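Local coordinates for protein Adhesin/invasin TibA autotransporter (Escherichia coli, PDB 4Q1Q) that mediates adhesion to and invasion of human intestinal epithelial cells and bacterial aggregation, and is represented here by a heptosylated beta-helical piece of its passenger domain, at residues S52-T57 against S71-T76; T103-G108 against Y122-G127; T113-G118 against A132-G137; G213-S218 against G232-Y237. One frame throughout, in Å; residues are numbered along the deposited sequence.

Contact 1. Residues S52-T57 against S71-T76; sequences SATSTT and SATSST. With 289 (D-glycero-alpha-D-manno-heptopyranose), chain B; 289 (D-glycero-alpha-D-manno-heptopyranose), chain C; 289 (D-glycero-alpha-D-manno-heptopyranose), chain D; 289 (D-glycero-alpha-D-manno-heptopyranose), chain E.
Thr54 and Thr73, side by side on adjacent strands and pointing the same way, share one sugar hydroxyl. This is O6 of the chain B heptose, which is covalently attached to Ser52 OG. Thr54 OG1 donates a hydrogen bond to this O6 at 2.9 Å. From the adjacent segment, Thr73 OG1 is hydrogen-bonded to the same O6 at 3.0 Å. The Thr73 torsion is unusual: OG1 is nearly eclipsed with the backbone N (chi1 4°). Its CG2 branch meets the next heptose, that of chain C, which is attached to Ser71.

Beneath the sugars the backbones pair in parallel, each residue facing its equivalent 19 positions on. Ala53 N bonds to Ser71 O at 2.9 Å, and Thr73 N returns to Ala53 O. Ser55 N then bonds to Thr73 O. This is the ladder of a right-handed beta-helix, the fold of autotransporter passengers, with successive 19-residue repeats stacked as coils. Ser55 and Ser74 take matching backbone conformations with positive phi, where the chain bends between two short strands. Each carries a heptose on OG, in chains E and D.

Pairing resumes beyond the bend, where Thr76 N bonds to Thr56 O at 2.7 Å. Thr57 and Thr76 then lie alongside each other. The 3.0 Å between Thr76 CG2 and Thr57 OG1 is too short for comfortable packing, and this detail is doubtful. On the other face, Ala53 and Ala72 pack inward near Gln45 and Gln64. Ser75 OG is hydrogen-bonded to Gln64 OE1.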
# COMPACT_ATOMS: atom_id res chain seq x y z
N SER A 52 19.09 14.29 -10.70
CA SER A 52 18.13 13.39 -11.33
C SER A 52 18.78 12.08 -11.75
O SER A 52 19.64 12.06 -12.63
CB SER A 52 17.51 14.04 -12.58
OG SER A 52 16.30 14.73 -12.30
N ALA A 53 18.36 10.99 -11.13
CA ALA A 53 18.76 9.65 -11.56
C ALA A 53 17.64 9.04 -12.39
O ALA A 53 16.46 9.25 -12.11
CB ALA A 53 19.09 8.75 -10.37
N THR A 54 18.03 8.26 -13.39
CA THR A 54 17.08 7.66 -14.30
C THR A 54 17.56 6.26 -14.61
O THR A 54 18.76 6.03 -14.73
CB THR A 54 16.98 8.51 -15.58
OG1 THR A 54 16.98 9.90 -15.22
CG2 THR A 54 15.69 8.19 -16.34
N SER A 55 16.64 5.31 -14.65
CA SER A 55 16.90 3.94 -15.08
C SER A 55 17.98 3.24 -14.25
O SER A 55 18.71 2.38 -14.76
CB SER A 55 17.31 3.92 -16.55
OG SER A 55 16.38 4.58 -17.40
N THR A 56 18.09 3.62 -12.99
CA THR A 56 19.09 3.02 -12.12
C THR A 56 18.65 1.62 -11.76
O THR A 56 17.49 1.42 -11.41
CB THR A 56 19.23 3.82 -10.83
OG1 THR A 56 19.44 5.20 -11.15
CG2 THR A 56 20.40 3.31 -10.03
N THR A 57 19.57 0.66 -11.91
CA THR A 57 19.37 -0.72 -11.47
C THR A 57 20.06 -0.93 -10.12
O THR A 57 21.24 -0.61 -9.98
CB THR A 57 19.86 -1.71 -12.55
OG1 THR A 57 18.81 -1.97 -13.50
CG2 THR A 57 20.30 -3.03 -11.94
N SER A 71 15.54 13.38 -7.37
CA SER A 71 14.52 12.74 -8.18
C SER A 71 15.08 11.45 -8.74
O SER A 71 16.24 11.40 -9.17
CB SER A 71 14.05 13.67 -9.32
OG SER A 71 13.53 14.92 -8.87
N ALA A 72 14.28 10.40 -8.76
CA ALA A 72 14.75 9.12 -9.28
C ALA A 72 13.59 8.47 -10.02
O ALA A 72 12.60 8.05 -9.43
CB ALA A 72 15.27 8.21 -8.18
N THR A 73 13.75 8.42 -11.34
CA THR A 73 12.72 7.90 -12.21
C THR A 73 13.20 6.54 -12.66
O THR A 73 14.38 6.34 -12.96
CB THR A 73 12.50 8.89 -13.38
OG1 THR A 73 13.45 9.95 -13.26
CG2 THR A 73 11.13 9.53 -13.32
N SER A 74 12.27 5.60 -12.70
CA SER A 74 12.47 4.28 -13.27
C SER A 74 13.61 3.46 -12.63
O SER A 74 14.15 2.57 -13.29
CB SER A 74 12.69 4.41 -14.78
OG SER A 74 11.78 5.29 -15.43
N SER A 75 13.96 3.76 -11.38
CA SER A 75 14.87 2.90 -10.62
C SER A 75 14.25 1.52 -10.62
O SER A 75 13.04 1.38 -10.57
CB SER A 75 15.02 3.34 -9.16
OG SER A 75 15.88 4.44 -8.96
N THR A 76 15.09 0.49 -10.68
CA THR A 76 14.58 -0.88 -10.57
C THR A 76 15.36 -1.63 -9.48
O THR A 76 16.59 -1.76 -9.53
CB THR A 76 14.57 -1.58 -11.95
OG1 THR A 76 14.08 -2.91 -11.83
CG2 THR A 76 15.96 -1.66 -12.55
O7 289 B . 12.65 12.24 -16.82
C7 289 B . 13.29 13.31 -16.11
C6 289 B . 13.82 12.80 -14.78
O6 289 B . 14.90 11.89 -15.01
C5 289 B . 14.31 13.95 -13.91
O5 289 B . 15.55 14.44 -14.41
C1 289 B . 16.13 15.41 -13.55
C2 289 B . 15.22 16.63 -13.45
O2 289 B . 15.16 17.28 -14.73
C3 289 B . 13.82 16.23 -13.01
O3 289 B . 12.94 17.35 -13.14
C4 289 B . 13.30 15.09 -13.87
O4 289 B . 12.06 14.61 -13.34
O7 289 C . 10.71 12.78 -12.80
C7 289 C . 10.80 13.18 -11.42
C6 289 C . 10.40 14.65 -11.28
O6 289 C . 8.98 14.75 -11.36
C5 289 C . 10.91 15.22 -9.96
O5 289 C . 12.22 15.76 -10.15
C1 289 C . 12.86 16.05 -8.90
C2 289 C . 12.12 17.25 -8.34
O2 289 C . 12.18 18.35 -9.25
C3 289 C . 10.67 16.82 -8.06
O3 289 C . 9.85 17.85 -7.50
C4 289 C . 10.05 16.33 -9.37
O4 289 C . 8.71 15.93 -9.08
O7 289 D . 11.84 -0.03 -16.60
C7 289 D . 11.38 1.24 -16.14
C6 289 D . 10.40 1.89 -17.11
O6 289 D . 9.19 1.13 -17.11
C5 289 D . 10.17 3.34 -16.70
O5 289 D . 11.35 4.07 -17.04
C1 289 D . 11.29 5.44 -16.63
C2 289 D . 10.22 6.09 -17.48
O2 289 D . 10.51 5.87 -18.87
C3 289 D . 8.89 5.45 -17.08
O3 289 D . 7.81 6.06 -17.79
C4 289 D . 8.94 3.95 -17.35
O4 289 D . 7.78 3.31 -16.82
O7 289 E . 17.15 -1.66 -19.44
C7 289 E . 16.72 -0.51 -18.69
C6 289 E . 16.97 0.79 -19.46
O6 289 E . 16.70 0.60 -20.86
C5 289 E . 16.13 1.96 -18.95
O5 289 E . 16.85 3.17 -19.20
C1 289 E . 16.21 4.33 -18.66
C2 289 E . 14.84 4.62 -19.28
O2 289 E . 14.94 5.14 -20.62
C3 289 E . 14.00 3.35 -19.23
O3 289 E . 12.87 3.51 -20.09
C4 289 E . 14.76 2.08 -19.62
O4 289 E . 13.96 0.96 -19.24

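Contact 2. Residues T103-G108 against Y122-G127; sequences TVFSGG and YVISGG. With 289 (D-glycero-alpha-D-manno-heptopyranose), chain M; 289 (D-glycero-alpha-D-manno-heptopyranose), chain K; 289 (D-glycero-alpha-D-manno-heptopyranose), chain L.
Ile124 turns CG1 between its backbone N and carbonyl carbon (chi1 63°), and the extended chain carries CD1 to Thr103. There CD1 meets Thr103 CG2 at 3.7 Å. Thr103 CG2 is anti to its own N (chi1 -61° for OG1), and the same methyl lies over one face of the Phe105 ring, 3.5 Å above the plane and toward the rim. Ile124 CD1 touches the same ring more loosely and obliquely, 4.3 Å from Phe105 CE1. The heptose of chain M, attached to Ser125 OG, adds its C2 at 3.8 Å from Ile124 CD1.

The strands run parallel, as neighbouring coils of the beta-helix do. Val104 N bonds to Tyr122 O at 2.8 Å, and Ile124 N to Val104 O at 3.1 Å. Both coils then turn, but differently. Residues 105-108 form a type II turn and residues 124-127 a type I' turn.

Ser106 OG lies 3.0 Å from Ser125 O without a hydrogen bond. It is an ether oxygen here, joined to C1 of the chain K heptose, and has no proton to give. Outward along the row, Phe105 meets His84 edge-to-face, while Tyr122 stacks on Phe141.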
# COMPACT_ATOMS: atom_id res chain seq x y z
N THR A 103 11.87 2.11 0.53
CA THR A 103 11.42 2.65 1.80
C THR A 103 11.24 4.14 1.59
O THR A 103 12.17 4.81 1.11
CB THR A 103 12.43 2.43 2.93
OG1 THR A 103 12.62 1.02 3.11
CG2 THR A 103 11.94 3.06 4.23
N VAL A 104 10.07 4.64 1.97
CA VAL A 104 9.77 6.06 1.92
C VAL A 104 9.63 6.62 3.32
O VAL A 104 8.67 6.34 4.06
CB VAL A 104 8.46 6.32 1.16
CG1 VAL A 104 8.25 7.82 0.95
CG2 VAL A 104 8.44 5.52 -0.14
N PHE A 105 10.62 7.44 3.66
CA PHE A 105 10.78 7.96 5.00
C PHE A 105 9.98 9.24 5.14
O PHE A 105 9.28 9.69 4.23
CB PHE A 105 12.25 8.23 5.29
CG PHE A 105 13.10 7.00 5.43
CD1 PHE A 105 13.23 6.36 6.65
CD2 PHE A 105 13.82 6.52 4.35
CE1 PHE A 105 14.04 5.25 6.80
CE2 PHE A 105 14.64 5.41 4.48
CZ PHE A 105 14.75 4.77 5.70
N SER A 106 10.15 9.89 6.28
CA SER A 106 9.43 11.14 6.52
C SER A 106 9.65 12.16 5.42
O SER A 106 10.80 12.45 5.08
CB SER A 106 9.88 11.74 7.85
OG SER A 106 8.94 12.67 8.36
N GLY A 107 8.58 12.73 4.88
CA GLY A 107 8.67 13.79 3.88
C GLY A 107 8.96 13.30 2.48
O GLY A 107 8.84 14.08 1.54
N GLY A 108 9.33 12.03 2.31
CA GLY A 108 9.53 11.42 1.00
C GLY A 108 8.24 11.05 0.28
O GLY A 108 7.16 10.92 0.89
N TYR A 122 7.95 -0.11 1.95
CA TYR A 122 7.64 0.39 3.28
C TYR A 122 7.37 1.90 3.24
O TYR A 122 8.18 2.69 2.76
CB TYR A 122 8.83 0.13 4.20
CG TYR A 122 8.95 -1.27 4.74
CD1 TYR A 122 9.57 -2.27 4.00
CD2 TYR A 122 8.48 -1.59 6.01
CE1 TYR A 122 9.73 -3.54 4.51
CE2 TYR A 122 8.61 -2.87 6.51
CZ TYR A 122 9.24 -3.85 5.76
OH TYR A 122 9.42 -5.12 6.25
N VAL A 123 6.21 2.32 3.74
CA VAL A 123 5.91 3.73 3.75
C VAL A 123 5.70 4.09 5.21
O VAL A 123 4.67 3.76 5.81
CB VAL A 123 4.64 4.04 2.96
CG1 VAL A 123 4.38 5.54 2.98
CG2 VAL A 123 4.70 3.51 1.53
N ILE A 124 6.68 4.77 5.79
CA ILE A 124 6.69 4.96 7.24
C ILE A 124 6.91 6.41 7.66
O ILE A 124 7.19 7.29 6.85
CB ILE A 124 7.77 4.07 7.88
CG1 ILE A 124 9.16 4.45 7.38
CG2 ILE A 124 7.42 2.61 7.61
CD1 ILE A 124 10.21 3.37 7.52
N SER A 125 6.71 6.67 8.95
CA SER A 125 7.16 7.91 9.58
C SER A 125 6.67 9.16 8.85
O SER A 125 7.29 10.22 8.93
CB SER A 125 8.69 7.95 9.72
OG SER A 125 9.29 6.86 10.44
N GLY A 126 5.56 9.08 8.13
CA GLY A 126 5.07 10.25 7.41
C GLY A 126 5.50 10.31 5.96
O GLY A 126 5.36 11.34 5.32
N GLY A 127 6.01 9.22 5.41
CA GLY A 127 6.17 9.21 3.96
C GLY A 127 4.84 8.99 3.25
O GLY A 127 3.86 8.60 3.85
O7 289 M . 10.89 8.51 15.02
C7 289 M . 11.46 7.21 15.17
C6 289 M . 11.38 6.45 13.85
O6 289 M . 11.86 5.12 14.06
C5 289 M . 9.97 6.43 13.26
O5 289 M . 10.06 7.17 12.04
C1 289 M . 10.49 6.50 10.85
C2 289 M . 10.78 5.00 10.94
O2 289 M . 12.10 4.73 11.45
C3 289 M . 9.82 4.24 11.84
O3 289 M . 10.39 2.99 12.24
C4 289 M . 9.39 5.02 13.08
O4 289 M . 7.96 5.06 13.00
O7 289 K . 11.05 17.41 11.58
C7 289 K . 11.92 16.79 10.62
C6 289 K . 11.67 15.31 10.30
O6 289 K . 11.94 14.48 11.45
C5 289 K . 10.28 14.94 9.75
O5 289 K . 9.85 13.70 10.33
C1 289 K . 8.79 13.14 9.57
C2 289 K . 7.51 13.95 9.79
O2 289 K . 7.06 13.89 11.15
C3 289 K . 7.79 15.39 9.35
O3 289 K . 6.74 16.26 9.79
C4 289 K . 9.12 15.92 9.90
O4 289 K . 9.33 17.12 9.15
O7 289 L . 6.23 14.94 -0.94
C7 289 L . 5.44 14.48 0.17
C6 289 L . 4.08 14.01 -0.33
O6 289 L . 3.26 15.15 -0.60
C5 289 L . 4.23 13.17 -1.59
O5 289 L . 4.70 11.87 -1.25
C1 289 L . 5.00 11.09 -2.40
C2 289 L . 3.71 10.83 -3.18
O2 289 L . 2.83 10.03 -2.40
C3 289 L . 3.02 12.14 -3.54
O3 289 L . 1.72 11.87 -4.07
C4 289 L . 2.90 13.05 -2.32
O4 289 L . 2.45 14.35 -2.73

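Contact 3. Residues T113-G118 against A132-G137; sequences TIINSG and ASVTSG. With 289 (D-glycero-alpha-D-manno-heptopyranose), chain F; 289 (D-glycero-alpha-D-manno-heptopyranose), chain X.
Thr135 holds the carbonyl of Ile115 with both its side chain and its backbone. Its OG1 stands between the backbone N and the carbonyl carbon (chi1 66°), which turns the hydroxyl toward the other coil. OG1 donates to Ile115 O at 2.7 Å. It arrives in the carbonyl plane, on a lone pair, with a C=O...O angle of 139°. Thr135 N adds a weak bond to the same oxygen at 3.3 Å.

Ile115 places CG1 beside its backbone N, and the chain extends to CD1. Val134 sets CG2 beside its own N. The two side chains therefore run side by side into the interior, with Ile115 CD1 at 4.1 Å from Val134 CG2. Gln121 and Gln140 line the same interior. Such rows of equivalent residues, one per coil, are what a parallel beta-helix produces. Its ladder here includes Ser133 N to Thr113 O at 2.7 Å and Ile115 N to Ser133 O at 2.9 Å.

Asn116 and Thr135 cross on the outer side. The amide ND2 of Asn116 goes elsewhere, to Asn97 OD1 of the preceding coil. Thr113 OG1 likewise bonds to Gln102 OE1.

Ser117 and Ser136 share one conformation, with OG anti to the backbone N in each. Each OG carries a heptose, in chains F and X, and Ser117 OG lies 3.6 Å from O6 of the chain X sugar. Next to them Gly118 N bonds to Gly137 O at 2.9 Å. The donor sits well above the carbonyl plane, 71° out of it.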
# COMPACT_ATOMS: atom_id res chain seq x y z
N THR A 113 4.78 3.34 -8.01
CA THR A 113 5.72 2.24 -7.77
C THR A 113 5.09 0.92 -8.19
O THR A 113 3.91 0.71 -7.90
CB THR A 113 6.08 2.14 -6.27
OG1 THR A 113 6.57 3.43 -5.87
CG2 THR A 113 7.11 1.03 -6.03
N ILE A 114 5.85 0.09 -8.90
CA ILE A 114 5.39 -1.25 -9.25
C ILE A 114 6.09 -2.26 -8.35
O ILE A 114 7.31 -2.42 -8.44
CB ILE A 114 5.66 -1.65 -10.71
CG1 ILE A 114 4.70 -0.94 -11.68
CG2 ILE A 114 5.44 -3.14 -10.94
CD1 ILE A 114 5.06 0.50 -11.96
N ILE A 115 5.35 -2.96 -7.49
CA ILE A 115 5.98 -3.95 -6.59
C ILE A 115 5.75 -5.35 -7.13
O ILE A 115 4.62 -5.80 -7.24
CB ILE A 115 5.47 -3.86 -5.14
CG1 ILE A 115 5.35 -2.39 -4.72
CG2 ILE A 115 6.39 -4.62 -4.19
CD1 ILE A 115 4.53 -2.19 -3.47
N ASN A 116 6.84 -6.04 -7.48
CA ASN A 116 6.73 -7.38 -8.05
C ASN A 116 6.94 -8.50 -7.04
O ASN A 116 7.24 -8.24 -5.87
CB ASN A 116 7.71 -7.55 -9.22
CG ASN A 116 7.32 -6.71 -10.42
OD1 ASN A 116 6.15 -6.69 -10.81
ND2 ASN A 116 8.27 -5.98 -10.98
N SER A 117 6.80 -9.73 -7.50
CA SER A 117 6.85 -10.91 -6.64
C SER A 117 8.01 -10.83 -5.65
O SER A 117 9.17 -10.63 -6.01
CB SER A 117 6.87 -12.19 -7.48
OG SER A 117 6.28 -13.27 -6.77
N GLY A 118 7.66 -10.88 -4.37
CA GLY A 118 8.63 -10.88 -3.29
C GLY A 118 9.22 -9.52 -3.00
O GLY A 118 10.13 -9.39 -2.19
N ALA A 132 0.97 3.12 -5.97
CA ALA A 132 1.63 1.83 -5.86
C ALA A 132 0.76 0.77 -6.54
O ALA A 132 -0.46 0.77 -6.42
CB ALA A 132 1.86 1.48 -4.40
N SER A 133 1.41 -0.14 -7.26
CA SER A 133 0.78 -1.34 -7.76
C SER A 133 1.30 -2.56 -7.00
O SER A 133 2.47 -2.88 -7.15
CB SER A 133 1.11 -1.47 -9.26
OG SER A 133 0.03 -2.06 -9.96
N VAL A 134 0.45 -3.25 -6.24
CA VAL A 134 0.90 -4.39 -5.44
C VAL A 134 0.44 -5.68 -6.10
O VAL A 134 -0.69 -6.12 -5.91
CB VAL A 134 0.35 -4.40 -3.99
CG1 VAL A 134 1.04 -5.47 -3.15
CG2 VAL A 134 0.48 -3.03 -3.34
N THR A 135 1.35 -6.29 -6.85
CA THR A 135 1.07 -7.49 -7.63
C THR A 135 1.28 -8.75 -6.80
O THR A 135 1.57 -8.68 -5.60
CB THR A 135 1.93 -7.58 -8.92
OG1 THR A 135 3.32 -7.75 -8.58
CG2 THR A 135 1.79 -6.33 -9.78
N SER A 136 1.15 -9.90 -7.47
CA SER A 136 1.20 -11.23 -6.87
C SER A 136 2.51 -11.46 -6.13
O SER A 136 3.57 -11.31 -6.72
CB SER A 136 1.03 -12.31 -7.95
OG SER A 136 0.57 -13.53 -7.40
N GLY A 137 2.42 -11.80 -4.85
CA GLY A 137 3.60 -11.97 -4.01
C GLY A 137 4.24 -10.68 -3.54
O GLY A 137 5.21 -10.72 -2.78
O7 289 F . 11.21 -14.23 -9.40
C7 289 F . 10.16 -13.86 -8.50
C6 289 F . 10.04 -14.91 -7.40
O6 289 F . 11.25 -14.94 -6.65
C5 289 F . 8.90 -14.59 -6.44
O5 289 F . 7.65 -14.90 -7.06
C1 289 F . 6.58 -14.43 -6.25
C2 289 F . 6.54 -15.40 -5.07
O2 289 F . 6.49 -16.75 -5.53
C3 289 F . 7.80 -15.14 -4.25
O3 289 F . 7.87 -16.00 -3.11
C4 289 F . 9.04 -15.33 -5.12
O4 289 F . 10.16 -14.85 -4.37
O7 289 X . 5.03 -16.19 -10.00
C7 289 X . 3.72 -15.84 -9.56
C6 289 X . 3.47 -16.47 -8.19
O6 289 X . 4.64 -16.39 -7.38
C5 289 X . 2.30 -15.77 -7.50
O5 289 X . 1.24 -15.52 -8.42
C1 289 X . 0.22 -14.71 -7.84
C2 289 X . -0.53 -15.61 -6.87
O2 289 X . -1.11 -16.75 -7.52
C3 289 X . 0.45 -16.04 -5.79
O3 289 X . -0.23 -17.01 -4.98
C4 289 X . 1.73 -16.62 -6.37
O4 289 X . 2.76 -16.66 -5.37

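Contact 4. Residues G213-S218 against G232-Y237; sequences GRQYVS and GRQHVY. With 289 (D-glycero-alpha-D-manno-heptopyranose), chain T.
Arg214 and Arg233 lay their guanidinium groups against each other, planes 49° apart. Arg233 CZ sits over one face of the Arg214 group, toward its rim. Arg214 NH2 is 3.6 Å from Arg233 NH1, so like charges come close. Part of this may be offset by carbonyls: Arg214 NH1 bonds to Gly213 O, which lies in the guanidinium plane, and to Gly231 O.

On the other face Gln215 and Gln234 run side by side, both with CG anti to the backbone N. Their amides are nearly coplanar, 15° apart. Gln234 NE2 donates to Gln215 OE1 at 2.8 Å, an almost straight bond between equivalent residues of neighbouring coils. Gln234 OE1 is taken by Thr245 OG1.

The Tyr237 ring is sandwiched. O3 of the chain T heptose, attached to Ser218 OG, lies 3.4 Å above one face, and His235 CD2 covers the opposite face. Tyr216 lies alongside, its CD1 at 3.7 Å from Tyr237 OH. Backbone bonds join these rows, including His235 N to Gln215 O at 2.7 Å and Tyr237 N to Val217 O at 2.8 Å.

Strand 196-200 flanks residues 213-218, where Tyr198 meets Tyr216. Strand 252-255 flanks residues 232-237, touching Arg233, Gln234 and His235. Inside the coil, Val217 and Val236 pack on Val242 of strand 241-247.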
# COMPACT_ATOMS: atom_id res chain seq x y z
N GLY A 213 -16.87 -9.27 -3.68
CA GLY A 213 -15.88 -8.69 -2.76
C GLY A 213 -16.30 -8.91 -1.32
O GLY A 213 -17.48 -9.10 -1.04
N ARG A 214 -15.34 -8.93 -0.39
CA ARG A 214 -15.70 -9.18 1.01
C ARG A 214 -14.93 -8.30 1.99
O ARG A 214 -13.73 -8.07 1.84
CB ARG A 214 -15.46 -10.66 1.36
CG ARG A 214 -16.52 -11.65 0.92
CD ARG A 214 -16.32 -12.18 -0.49
NE ARG A 214 -17.33 -13.16 -0.91
CZ ARG A 214 -18.49 -12.88 -1.50
NH1 ARG A 214 -18.90 -11.64 -1.71
NH2 ARG A 214 -19.30 -13.88 -1.84
N GLN A 215 -15.63 -7.81 3.01
CA GLN A 215 -14.99 -7.15 4.14
C GLN A 215 -15.25 -8.02 5.36
O GLN A 215 -16.38 -8.40 5.62
CB GLN A 215 -15.55 -5.76 4.38
CG GLN A 215 -14.90 -5.00 5.53
CD GLN A 215 -15.63 -3.69 5.78
OE1 GLN A 215 -16.76 -3.68 6.25
NE2 GLN A 215 -14.96 -2.57 5.49
N TYR A 216 -14.19 -8.27 6.12
CA TYR A 216 -14.26 -9.09 7.32
C TYR A 216 -13.92 -8.26 8.54
O TYR A 216 -12.80 -7.80 8.67
CB TYR A 216 -13.25 -10.23 7.18
CG TYR A 216 -13.38 -11.05 5.92
CD1 TYR A 216 -14.32 -12.07 5.80
CD2 TYR A 216 -12.50 -10.85 4.87
CE1 TYR A 216 -14.41 -12.85 4.66
CE2 TYR A 216 -12.57 -11.63 3.73
CZ TYR A 216 -13.53 -12.60 3.62
OH TYR A 216 -13.58 -13.29 2.44
N VAL A 217 -14.89 -8.06 9.43
CA VAL A 217 -14.66 -7.21 10.58
C VAL A 217 -14.45 -8.09 11.81
O VAL A 217 -15.38 -8.70 12.33
CB VAL A 217 -15.82 -6.22 10.78
CG1 VAL A 217 -15.52 -5.21 11.88
CG2 VAL A 217 -16.07 -5.49 9.46
N SER A 218 -13.23 -8.12 12.31
CA SER A 218 -12.95 -8.97 13.46
C SER A 218 -12.76 -8.11 14.69
O SER A 218 -12.94 -6.89 14.66
CB SER A 218 -11.71 -9.81 13.20
OG SER A 218 -12.03 -10.77 12.21
N GLY A 232 -22.03 -8.45 -2.87
CA GLY A 232 -21.06 -8.08 -1.84
C GLY A 232 -21.47 -8.62 -0.48
O GLY A 232 -22.64 -8.84 -0.22
N ARG A 233 -20.49 -8.75 0.41
CA ARG A 233 -20.78 -9.15 1.78
C ARG A 233 -19.87 -8.42 2.74
O ARG A 233 -18.66 -8.46 2.59
CB ARG A 233 -20.56 -10.65 1.97
CG ARG A 233 -21.06 -11.14 3.33
CD ARG A 233 -21.18 -12.65 3.46
NE ARG A 233 -19.85 -13.24 3.33
CZ ARG A 233 -19.50 -14.14 2.41
NH1 ARG A 233 -20.39 -14.62 1.55
NH2 ARG A 233 -18.25 -14.58 2.39
N GLN A 234 -20.46 -7.78 3.75
CA GLN A 234 -19.75 -7.39 4.95
C GLN A 234 -19.94 -8.51 5.98
O GLN A 234 -21.08 -8.81 6.32
CB GLN A 234 -20.38 -6.13 5.50
CG GLN A 234 -19.70 -5.52 6.70
CD GLN A 234 -20.28 -4.14 7.00
OE1 GLN A 234 -21.47 -3.99 7.19
NE2 GLN A 234 -19.43 -3.12 6.97
N HIS A 235 -18.85 -9.11 6.45
CA HIS A 235 -18.90 -10.19 7.44
C HIS A 235 -18.37 -9.72 8.79
O HIS A 235 -17.20 -9.37 8.90
CB HIS A 235 -18.11 -11.41 6.94
CG HIS A 235 -18.61 -12.72 7.47
ND1 HIS A 235 -18.94 -13.77 6.65
CD2 HIS A 235 -18.91 -13.12 8.73
CE1 HIS A 235 -19.39 -14.78 7.38
NE2 HIS A 235 -19.39 -14.40 8.65
N VAL A 236 -19.23 -9.69 9.81
CA VAL A 236 -18.84 -9.19 11.13
C VAL A 236 -18.69 -10.34 12.13
O VAL A 236 -19.63 -11.10 12.33
CB VAL A 236 -19.87 -8.20 11.68
CG1 VAL A 236 -19.27 -7.49 12.88
CG2 VAL A 236 -20.30 -7.21 10.61
N TYR A 237 -17.52 -10.44 12.77
CA TYR A 237 -17.23 -11.55 13.67
C TYR A 237 -17.34 -11.02 15.09
O TYR A 237 -17.68 -9.85 15.31
CB TYR A 237 -15.86 -12.17 13.41
CG TYR A 237 -15.81 -12.81 12.05
CD1 TYR A 237 -15.49 -12.05 10.94
CD2 TYR A 237 -16.05 -14.16 11.88
CE1 TYR A 237 -15.44 -12.62 9.68
CE2 TYR A 237 -15.98 -14.75 10.64
CZ TYR A 237 -15.68 -13.97 9.55
OH TYR A 237 -15.64 -14.52 8.29
O7 289 T . -8.67 -12.65 16.15
C7 289 T . -9.29 -11.89 15.11
C6 289 T . -9.15 -12.67 13.82
O6 289 T . -8.72 -14.01 14.10
C5 289 T . -10.45 -12.73 13.04
O5 289 T . -10.17 -11.82 11.98
C1 289 T . -11.33 -11.40 11.31
C2 289 T . -11.88 -12.62 10.60
O2 289 T . -10.94 -12.99 9.58
C3 289 T . -12.13 -13.75 11.60
O3 289 T . -12.58 -14.93 10.91
C4 289 T . -10.88 -14.05 12.40
O4 289 T . -11.23 -15.08 13.33

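Overall arrangement
From the N terminus, each contact pairs residues 19 positions apart, one turn of the beta-helix, with 13 between its segments. Contact 1 closes before the others open. Contacts 2 and 3 cross: 113-118 leaves before 122-127 returns to 103-108, and 132-137 comes last. They join different sides of successive coils, their centres about 18 Å apart. Contact 4 follows in series, its centre about 40 Å from that of contact 1; the two lie on opposite sides of the chain's centre. Contacts 2 and 4 lie on the row of parallel strands from 25-28 to 271-273. Contact 1 runs from the 52-54/71-73 row round the bend to the 57-58/76-77 row, and contact 3 lies further along the latter.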